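Local coordinates for uncharacterized protein conserved in bacteria (PDB 4FZ4) that is a surface antigen fragment of Streptococcus suis that probably binds host glycosaminoglycans and so helps the pathogen attach to host cells, at residues Lys50-Tyr55 against Lys70-Asp75; Ala32-Tyr37 against Glu91-Tyr96. One frame throughout, in Å; residues are numbered along the deposited sequence.

Contact 1: Lys50-Tyr55 against Lys70-Asp75; sequences KDNMDY and KGDLND
Asn52 and Asp72 meet at about a right angle, the amide of the first reaching the carboxylate of the second across two helices that run roughly antiparallel. Their flat groups are far from coplanar, 64° apart. The polar link between them is weak: ND2 of Asn52 lies 3.2 Å from OD2 of Asp72, but the N-H points only loosely at it, with an angle of 127° at the hydrogen, well short of a straight bond. The amide also lies against the aliphatic part of Asp72, with Asn52 CG 3.8 Å from Asp72 CB. ND2 has a second acceptor as well, since it gives another weak hydrogen bond to the carbonyl of Ile48, one turn back on its own helix.

Beside this polar pair the contact turns apolar. Leu73 places its CG beside the backbone N (chi1 -65°), and from there its CD2 methyl is carried to the facing helix. That methyl packs 3.7 Å from Asn52 CB. It also lies against the start of Met53, with Leu73 CD2 3.9 Å from Met53 N and 4.2 Å from Met53 CB, so one methyl fits against the roots of two successive residues. The rest of the Met53 side chain leads away from Leu73.

The axes of the two short helical segments approach to 9.5 Å. The contact thus joins the C-terminal end of helix 36-55 to the early part of helix 66-95. Helix 3-23 completes the packing, with Leu16 touching both Met53 and Leu73, while Phe76 of helix 66-95 also meets Met53.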
ATOM      1  N   LYS A  50     -10.486   6.385  -4.492  1.00 37.05           N
ATOM      2  CA  LYS A  50     -10.980   7.761  -4.433  1.00 37.01           C
ATOM      3  C   LYS A  50     -12.501   7.740  -4.632  1.00 39.20           C
ATOM      4  O   LYS A  50     -13.248   8.343  -3.860  1.00 38.86           O
ATOM      5  CB  LYS A  50     -10.297   8.613  -5.517  1.00 40.70           C
ATOM      6  CG  LYS A  50     -10.807  10.057  -5.657  1.00 48.37           C
ATOM      7  CD  LYS A  50     -10.529  10.901  -4.415  1.00 48.60           C
ATOM      8  CE  LYS A  50     -10.811  12.389  -4.660  1.00 49.23           C
ATOM      9  NZ  LYS A  50     -12.224  12.686  -5.057  1.00 48.28           N
ATOM     10  N   ASP A  51     -12.962   7.025  -5.655  1.00 39.31           N
ATOM     11  CA  ASP A  51     -14.398   6.933  -5.913  1.00 41.37           C
ATOM     12  C   ASP A  51     -15.135   6.432  -4.678  1.00 40.57           C
ATOM     13  O   ASP A  51     -16.113   7.040  -4.244  1.00 47.21           O
ATOM     14  CB  ASP A  51     -14.665   5.999  -7.090  1.00 48.59           C
ATOM     15  CG  ASP A  51     -14.004   6.478  -8.370  1.00 65.66           C
ATOM     16  OD1 ASP A  51     -14.150   5.800  -9.406  1.00 75.11           O
ATOM     17  OD2 ASP A  51     -13.336   7.535  -8.341  1.00 70.61           O
ATOM     18  N   ASN A  52     -14.656   5.328  -4.106  1.00 39.47           N
ATOM     19  CA  ASN A  52     -15.282   4.755  -2.915  1.00 35.02           C
ATOM     20  C   ASN A  52     -15.365   5.706  -1.741  1.00 30.21           C
ATOM     21  O   ASN A  52     -16.345   5.674  -0.989  1.00 38.18           O
ATOM     22  CB  ASN A  52     -14.552   3.491  -2.458  1.00 42.31           C
ATOM     23  CG  ASN A  52     -15.131   2.245  -3.065  1.00 47.49           C
ATOM     24  OD1 ASN A  52     -16.283   1.901  -2.812  1.00 59.20           O
ATOM     25  ND2 ASN A  52     -14.340   1.558  -3.878  1.00 44.70           N
ATOM     26  N   MET A  53     -14.349   6.545  -1.551  1.00 29.37           N
ATOM     27  CA  MET A  53     -14.419   7.468  -0.424  1.00 39.25           C
ATOM     28  C   MET A  53     -15.264   8.698  -0.725  1.00 40.93           C
ATOM     29  O   MET A  53     -15.803   9.312   0.189  1.00 58.46           O
ATOM     30  CB  MET A  53     -13.017   7.844   0.097  1.00 36.95           C
ATOM     31  CG  MET A  53     -11.968   8.220  -0.930  1.00 49.85           C
ATOM     32  SD  MET A  53     -10.285   7.853  -0.291  1.00 45.75           S
ATOM     33  CE  MET A  53     -10.087   9.103   0.934  1.00 21.07           C
ATOM     34  N   ASP A  54     -15.406   9.049  -1.999  1.00 40.14           N
ATOM     35  CA  ASP A  54     -16.248  10.186  -2.353  1.00 47.60           C
ATOM     36  C   ASP A  54     -17.667   9.744  -2.027  1.00 54.87           C
ATOM     37  O   ASP A  54     -18.462  10.501  -1.462  1.00 59.46           O
ATOM     38  CB  ASP A  54     -16.153  10.516  -3.846  1.00 44.75           C
ATOM     39  CG  ASP A  54     -14.823  11.152  -4.229  1.00 47.20           C
ATOM     40  OD1 ASP A  54     -14.076  11.598  -3.322  1.00 41.71           O
ATOM     41  OD2 ASP A  54     -14.534  11.219  -5.444  1.00 42.18           O
ATOM     42  N   TYR A  55     -17.961   8.494  -2.385  1.00 55.20           N
ATOM     43  CA  TYR A  55     -19.262   7.876  -2.156  1.00 47.54           C
ATOM     44  C   TYR A  55     -19.542   7.733  -0.669  1.00 57.10           C
ATOM     45  O   TYR A  55     -20.660   7.977  -0.219  1.00 61.19           O
ATOM     46  CB  TYR A  55     -19.308   6.488  -2.797  1.00 44.33           C
ATOM     47  CG  TYR A  55     -20.687   5.845  -2.785  1.00 53.41           C
ATOM     48  CD1 TYR A  55     -21.500   5.874  -3.918  1.00 57.39           C
ATOM     49  CD2 TYR A  55     -21.185   5.232  -1.636  1.00 47.92           C
ATOM     50  CE1 TYR A  55     -22.771   5.307  -3.909  1.00 57.06           C
ATOM     51  CE2 TYR A  55     -22.454   4.667  -1.614  1.00 53.37           C
ATOM     52  CZ  TYR A  55     -23.242   4.706  -2.754  1.00 57.95           C
ATOM     53  OH  TYR A  55     -24.502   4.144  -2.743  1.00 58.46           O
ATOM     54  N   LYS A  70     -17.581   0.019   2.548  1.00 40.84           N
ATOM     55  CA  LYS A  70     -16.700   0.050   3.708  1.00 38.22           C
ATOM     56  C   LYS A  70     -15.518  -0.905   3.546  1.00 29.69           C
ATOM     57  O   LYS A  70     -14.363  -0.499   3.653  1.00 36.21           O
ATOM     58  CB  LYS A  70     -17.468  -0.299   4.984  1.00 50.22           C
ATOM     59  CG  LYS A  70     -16.621  -0.128   6.238  1.00 52.35           C
ATOM     60  CD  LYS A  70     -17.401  -0.378   7.518  1.00 56.26           C
ATOM     61  CE  LYS A  70     -16.514  -0.144   8.740  1.00 58.98           C
ATOM     62  NZ  LYS A  70     -17.220  -0.406  10.027  1.00 66.72           N
ATOM     63  N   GLY A  71     -15.812  -2.176   3.287  1.00 31.63           N
ATOM     64  CA  GLY A  71     -14.751  -3.147   3.109  1.00 26.66           C
ATOM     65  C   GLY A  71     -13.725  -2.661   2.104  1.00 31.12           C
ATOM     66  O   GLY A  71     -12.525  -2.876   2.283  1.00 37.49           O
ATOM     67  N   ASP A  72     -14.199  -2.006   1.045  1.00 34.10           N
ATOM     68  CA  ASP A  72     -13.327  -1.478  -0.005  1.00 31.60           C
ATOM     69  C   ASP A  72     -12.381  -0.420   0.554  1.00 31.95           C
ATOM     70  O   ASP A  72     -11.216  -0.319   0.147  1.00 33.60           O
ATOM     71  CB  ASP A  72     -14.165  -0.869  -1.139  1.00 32.67           C
ATOM     72  CG  ASP A  72     -14.659  -1.913  -2.129  1.00 38.35           C
ATOM     73  OD1 ASP A  72     -15.051  -3.015  -1.687  1.00 41.85           O
ATOM     74  OD2 ASP A  72     -14.666  -1.630  -3.349  1.00 42.95           O
ATOM     75  N   LEU A  73     -12.893   0.379   1.481  1.00 29.91           N
ATOM     76  CA  LEU A  73     -12.069   1.406   2.096  1.00 31.03           C
ATOM     77  C   LEU A  73     -10.949   0.725   2.865  1.00 33.51           C
ATOM     78  O   LEU A  73      -9.788   1.137   2.784  1.00 39.76           O
ATOM     79  CB  LEU A  73     -12.906   2.285   3.025  1.00 30.11           C
ATOM     80  CG  LEU A  73     -13.984   3.128   2.328  1.00 30.96           C
ATOM     81  CD1 LEU A  73     -14.458   4.224   3.285  1.00 28.23           C
ATOM     82  CD2 LEU A  73     -13.432   3.757   1.061  1.00 27.76           C
ATOM     83  N   ASN A  74     -11.295  -0.330   3.599  1.00 33.24           N
ATOM     84  CA  ASN A  74     -10.303  -1.088   4.356  1.00 30.74           C
ATOM     85  C   ASN A  74      -9.224  -1.678   3.453  1.00 24.77           C
ATOM     86  O   ASN A  74      -8.040  -1.610   3.772  1.00 30.64           O
ATOM     87  CB  ASN A  74     -10.966  -2.216   5.138  1.00 32.69           C
ATOM     88  CG  ASN A  74     -11.846  -1.707   6.254  1.00 46.56           C
ATOM     89  OD1 ASN A  74     -11.447  -0.835   7.030  1.00 42.49           O
ATOM     90  ND2 ASN A  74     -13.048  -2.258   6.351  1.00 59.72           N
ATOM     91  N   ASP A  75      -9.618  -2.252   2.322  1.00 25.94           N
ATOM     92  CA  ASP A  75      -8.624  -2.837   1.423  1.00 23.87           C
ATOM     93  C   ASP A  75      -7.724  -1.735   0.870  1.00 29.02           C
ATOM     94  O   ASP A  75      -6.519  -1.924   0.727  1.00 33.31           O
ATOM     95  CB  ASP A  75      -9.296  -3.599   0.270  1.00 23.82           C
ATOM     96  CG  ASP A  75     -10.151  -4.782   0.749  1.00 29.56           C
ATOM     97  OD1 ASP A  75      -9.993  -5.228   1.912  1.00 31.91           O
ATOM     98  OD2 ASP A  75     -10.977  -5.277  -0.050  1.00 34.89           O
TER

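Contact 2: Ala32-Tyr37 against Glu91-Tyr96; sequences AQDYSY and ELRKKY
The backbones stay well apart, with no CA pair nearer than the 11.4 Å between Asp34 and Arg93: a turn leading into helix 36-55 faces the last turn of helix 66-95, and side chains alone span the gap. Tyr35, at the N-cap position of its helix, and Arg93 do most of the spanning. They slide past each other in opposite directions, ring and guanidinium nearly perpendicular at 84°. Arg93 NH1 comes within 3.0 Å of Tyr35 OH, and the same nitrogen is 3.8 Å from Tyr35 CZ. Arg93 CD is 3.8 Å from Tyr35 OH, bringing the aliphatic chain to the phenol as well.

After an extended chi2, a bend at chi3 (72°) turns the guanidinium of Arg93 beside the phenol. Asp34 adds a looser attraction: its OD1 lies 3.9 Å from Arg93 NH1, a long salt bridge, although the carboxylate and guanidinium planes are only 25° apart. Asp34 also packs on its neighbour, its CB sitting 3.9 Å above the plane of the Tyr35 ring and over the centre. The stronger polar partner of Arg93 is Glu103 of helix 100-110, which forms a salt bridge with NE; the guanidinium probably shares its charge between the two carboxylates.

Within the turn, Ser36 OG closes a hydrogen bond of 2.7 Å to Gln33 O. Tyr106 of helix 100-110 touches both Tyr35 and Arg93, and Tyr29 meets the Tyr35 ring. The contact is side-chain packing between the turn before helix 36-55 and the end of helix 66-95, in an all-helical domain of the glycosaminoglycan-binding family.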
ATOM      1  N   ALA A  32      10.169   2.801 -14.744  1.00 52.29           N
ATOM      2  CA  ALA A  32      11.021   1.635 -14.964  1.00 41.45           C
ATOM      3  C   ALA A  32      10.124   0.419 -15.185  1.00 48.39           C
ATOM      4  O   ALA A  32       9.035   0.320 -14.606  1.00 48.27           O
ATOM      5  CB  ALA A  32      11.926   1.412 -13.775  1.00 48.00           C
ATOM      6  N   GLN A  33      10.581  -0.502 -16.029  1.00 55.15           N
ATOM      7  CA  GLN A  33       9.814  -1.704 -16.340  1.00 50.43           C
ATOM      8  C   GLN A  33       9.594  -2.575 -15.108  1.00 53.13           C
ATOM      9  O   GLN A  33       8.606  -3.308 -15.028  1.00 56.49           O
ATOM     10  CB  GLN A  33      10.522  -2.505 -17.443  1.00 52.24           C
ATOM     11  CG  GLN A  33       9.789  -3.766 -17.896  1.00 51.54           C
ATOM     12  CD  GLN A  33      10.235  -5.012 -17.153  1.00 50.03           C
ATOM     13  OE1 GLN A  33       9.553  -6.042 -17.178  1.00 42.15           O
ATOM     14  NE2 GLN A  33      11.389  -4.934 -16.499  1.00 49.19           N
ATOM     15  N   ASP A  34      10.502  -2.481 -14.140  1.00 50.19           N
ATOM     16  CA  ASP A  34      10.396  -3.280 -12.919  1.00 46.43           C
ATOM     17  C   ASP A  34       9.130  -2.986 -12.107  1.00 52.38           C
ATOM     18  O   ASP A  34       8.631  -3.853 -11.385  1.00 57.07           O
ATOM     19  CB  ASP A  34      11.617  -3.043 -12.026  1.00 56.43           C
ATOM     20  CG  ASP A  34      12.923  -3.304 -12.741  1.00 74.06           C
ATOM     21  OD1 ASP A  34      13.973  -3.319 -12.066  1.00 75.91           O
ATOM     22  OD2 ASP A  34      12.905  -3.486 -13.977  1.00 84.96           O
ATOM     23  N   TYR A  35       8.605  -1.772 -12.247  1.00 44.70           N
ATOM     24  CA  TYR A  35       7.431  -1.343 -11.492  1.00 30.57           C
ATOM     25  C   TYR A  35       6.214  -1.034 -12.354  1.00 44.91           C
ATOM     26  O   TYR A  35       5.194  -0.552 -11.854  1.00 38.52           O
ATOM     27  CB  TYR A  35       7.807  -0.105 -10.689  1.00 31.53           C
ATOM     28  CG  TYR A  35       9.161  -0.227 -10.038  1.00 38.10           C
ATOM     29  CD1 TYR A  35       9.400  -1.201  -9.074  1.00 32.66           C
ATOM     30  CD2 TYR A  35      10.211   0.617 -10.399  1.00 45.81           C
ATOM     31  CE1 TYR A  35      10.646  -1.338  -8.477  1.00 33.37           C
ATOM     32  CE2 TYR A  35      11.475   0.489  -9.805  1.00 48.66           C
ATOM     33  CZ  TYR A  35      11.678  -0.494  -8.843  1.00 42.42           C
ATOM     34  OH  TYR A  35      12.905  -0.647  -8.243  1.00 42.56           O
ATOM     35  N   SER A  36       6.328  -1.313 -13.648  1.00 39.98           N
ATOM     36  CA  SER A  36       5.254  -1.058 -14.596  1.00 37.28           C
ATOM     37  C   SER A  36       3.944  -1.699 -14.169  1.00 38.45           C
ATOM     38  O   SER A  36       2.873  -1.115 -14.352  1.00 39.58           O
ATOM     39  CB  SER A  36       5.659  -1.570 -15.980  1.00 49.69           C
ATOM     40  OG  SER A  36       6.121  -2.912 -15.906  1.00 62.35           O
ATOM     41  N   TYR A  37       4.026  -2.899 -13.600  1.00 30.62           N
ATOM     42  CA  TYR A  37       2.827  -3.588 -13.153  1.00 37.58           C
ATOM     43  C   TYR A  37       2.220  -2.934 -11.897  1.00 33.42           C
ATOM     44  O   TYR A  37       1.019  -2.673 -11.846  1.00 32.92           O
ATOM     45  CB  TYR A  37       3.134  -5.065 -12.898  1.00 39.55           C
ATOM     46  CG  TYR A  37       1.910  -5.860 -12.497  1.00 37.82           C
ATOM     47  CD1 TYR A  37       1.494  -5.908 -11.172  1.00 40.23           C
ATOM     48  CD2 TYR A  37       1.156  -6.536 -13.446  1.00 43.03           C
ATOM     49  CE1 TYR A  37       0.358  -6.615 -10.796  1.00 43.88           C
ATOM     50  CE2 TYR A  37       0.014  -7.243 -13.084  1.00 39.76           C
ATOM     51  CZ  TYR A  37      -0.375  -7.281 -11.754  1.00 42.01           C
ATOM     52  OH  TYR A  37      -1.472  -8.012 -11.380  1.00 52.17           O
ATOM     53  N   GLU A  91      13.449   3.380  -4.085  1.00 36.93           N
ATOM     54  CA  GLU A  91      14.411   4.396  -3.676  1.00 41.09           C
ATOM     55  C   GLU A  91      15.655   3.756  -3.082  1.00 38.49           C
ATOM     56  O   GLU A  91      16.782   4.140  -3.414  1.00 47.15           O
ATOM     57  CB  GLU A  91      13.781   5.347  -2.652  1.00 50.84           C
ATOM     58  CG  GLU A  91      14.431   6.719  -2.632  1.00 59.11           C
ATOM     59  CD  GLU A  91      14.100   7.543  -3.869  1.00 67.09           C
ATOM     60  OE1 GLU A  91      13.945   6.959  -4.964  1.00 69.99           O
ATOM     61  OE2 GLU A  91      14.005   8.781  -3.753  1.00 71.15           O
ATOM     62  N   LEU A  92      15.457   2.772  -2.210  1.00 37.94           N
ATOM     63  CA  LEU A  92      16.583   2.079  -1.583  1.00 34.74           C
ATOM     64  C   LEU A  92      17.433   1.339  -2.611  1.00 40.73           C
ATOM     65  O   LEU A  92      18.662   1.382  -2.555  1.00 41.74           O
ATOM     66  CB  LEU A  92      16.074   1.099  -0.528  1.00 29.21           C
ATOM     67  CG  LEU A  92      15.498   1.801   0.708  1.00 38.61           C
ATOM     68  CD1 LEU A  92      14.881   0.773   1.631  1.00 38.88           C
ATOM     69  CD2 LEU A  92      16.601   2.582   1.430  1.00 37.15           C
ATOM     70  N   ARG A  93      16.779   0.666  -3.556  1.00 40.09           N
ATOM     71  CA  ARG A  93      17.521  -0.074  -4.571  1.00 40.41           C
ATOM     72  C   ARG A  93      18.424   0.835  -5.395  1.00 38.11           C
ATOM     73  O   ARG A  93      19.494   0.413  -5.826  1.00 47.40           O
ATOM     74  CB  ARG A  93      16.566  -0.835  -5.489  1.00 31.76           C
ATOM     75  CG  ARG A  93      15.827  -1.950  -4.785  1.00 34.10           C
ATOM     76  CD  ARG A  93      14.882  -2.653  -5.745  1.00 46.92           C
ATOM     77  NE  ARG A  93      15.591  -3.483  -6.719  1.00 57.45           N
ATOM     78  CZ  ARG A  93      15.074  -3.877  -7.879  1.00 52.96           C
ATOM     79  NH1 ARG A  93      13.844  -3.511  -8.217  1.00 49.09           N
ATOM     80  NH2 ARG A  93      15.779  -4.647  -8.697  1.00 47.84           N
ATOM     81  N   LYS A  94      17.999   2.076  -5.614  1.00 35.31           N
ATOM     82  CA  LYS A  94      18.806   3.025  -6.379  1.00 39.29           C
ATOM     83  C   LYS A  94      19.983   3.543  -5.555  1.00 48.17           C
ATOM     84  O   LYS A  94      21.034   3.858  -6.094  1.00 41.73           O
ATOM     85  CB  LYS A  94      17.962   4.213  -6.833  1.00 37.48           C
ATOM     86  CG  LYS A  94      16.844   3.842  -7.785  1.00 49.60           C
ATOM     87  CD  LYS A  94      15.901   5.014  -8.027  1.00 57.27           C
ATOM     88  CE  LYS A  94      14.622   4.541  -8.713  1.00 62.83           C
ATOM     89  NZ  LYS A  94      13.470   5.455  -8.460  1.00 63.13           N
ATOM     90  N   LYS A  95      19.796   3.628  -4.243  1.00 59.79           N
ATOM     91  CA  LYS A  95      20.834   4.126  -3.344  1.00 56.02           C
ATOM     92  C   LYS A  95      21.829   3.021  -2.997  1.00 58.75           C
ATOM     93  O   LYS A  95      22.988   3.289  -2.678  1.00 60.32           O
ATOM     94  CB  LYS A  95      20.173   4.669  -2.075  1.00 53.30           C
ATOM     95  CG  LYS A  95      20.996   5.653  -1.275  1.00 57.79           C
ATOM     96  CD  LYS A  95      20.110   6.397  -0.275  1.00 62.52           C
ATOM     97  CE  LYS A  95      19.003   7.176  -0.993  1.00 63.14           C
ATOM     98  NZ  LYS A  95      18.097   7.895  -0.058  1.00 64.28           N
ATOM     99  N   TYR A  96      21.370   1.776  -3.066  1.00 52.54           N
ATOM    100  CA  TYR A  96      22.220   0.624  -2.775  1.00 41.88           C
ATOM    101  C   TYR A  96      22.020  -0.436  -3.859  1.00 46.53           C
ATOM    102  O   TYR A  96      21.597  -1.560  -3.582  1.00 54.45           O
ATOM    103  CB  TYR A  96      21.874   0.059  -1.395  1.00 39.72           C
ATOM    104  CG  TYR A  96      21.970   1.099  -0.295  1.00 45.18           C
ATOM    105  CD1 TYR A  96      23.158   1.801  -0.075  1.00 53.74           C
ATOM    106  CD2 TYR A  96      20.867   1.406   0.504  1.00 39.20           C
ATOM    107  CE1 TYR A  96      23.245   2.783   0.910  1.00 57.71           C
ATOM    108  CE2 TYR A  96      20.945   2.388   1.496  1.00 50.45           C
ATOM    109  CZ  TYR A  96      22.137   3.073   1.691  1.00 52.59           C
ATOM    110  OH  TYR A  96      22.223   4.045   2.662  1.00 48.76           O
TER

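Contact 1 is a crossing of helix 36-55 with helix 66-95, whereas contact 2 joins the turn leading into helix 36-55 to the end of helix 66-95 across a wider gap. Together they illustrate how two long helices can meet at widely separated points. Contact 1 falls between the two segments of contact 2 along the chain, and the two lie on opposite sides of the chain's centre. Their centres are 28 Å apart, and their nearest atoms remain about 14 Å apart, without touching. A nitrate ion, probably from the crystallisation liquor, lies about 4 Å from the Asn52 side chain in contact 1. All four segments lie in the glycosaminoglycan-binding domain.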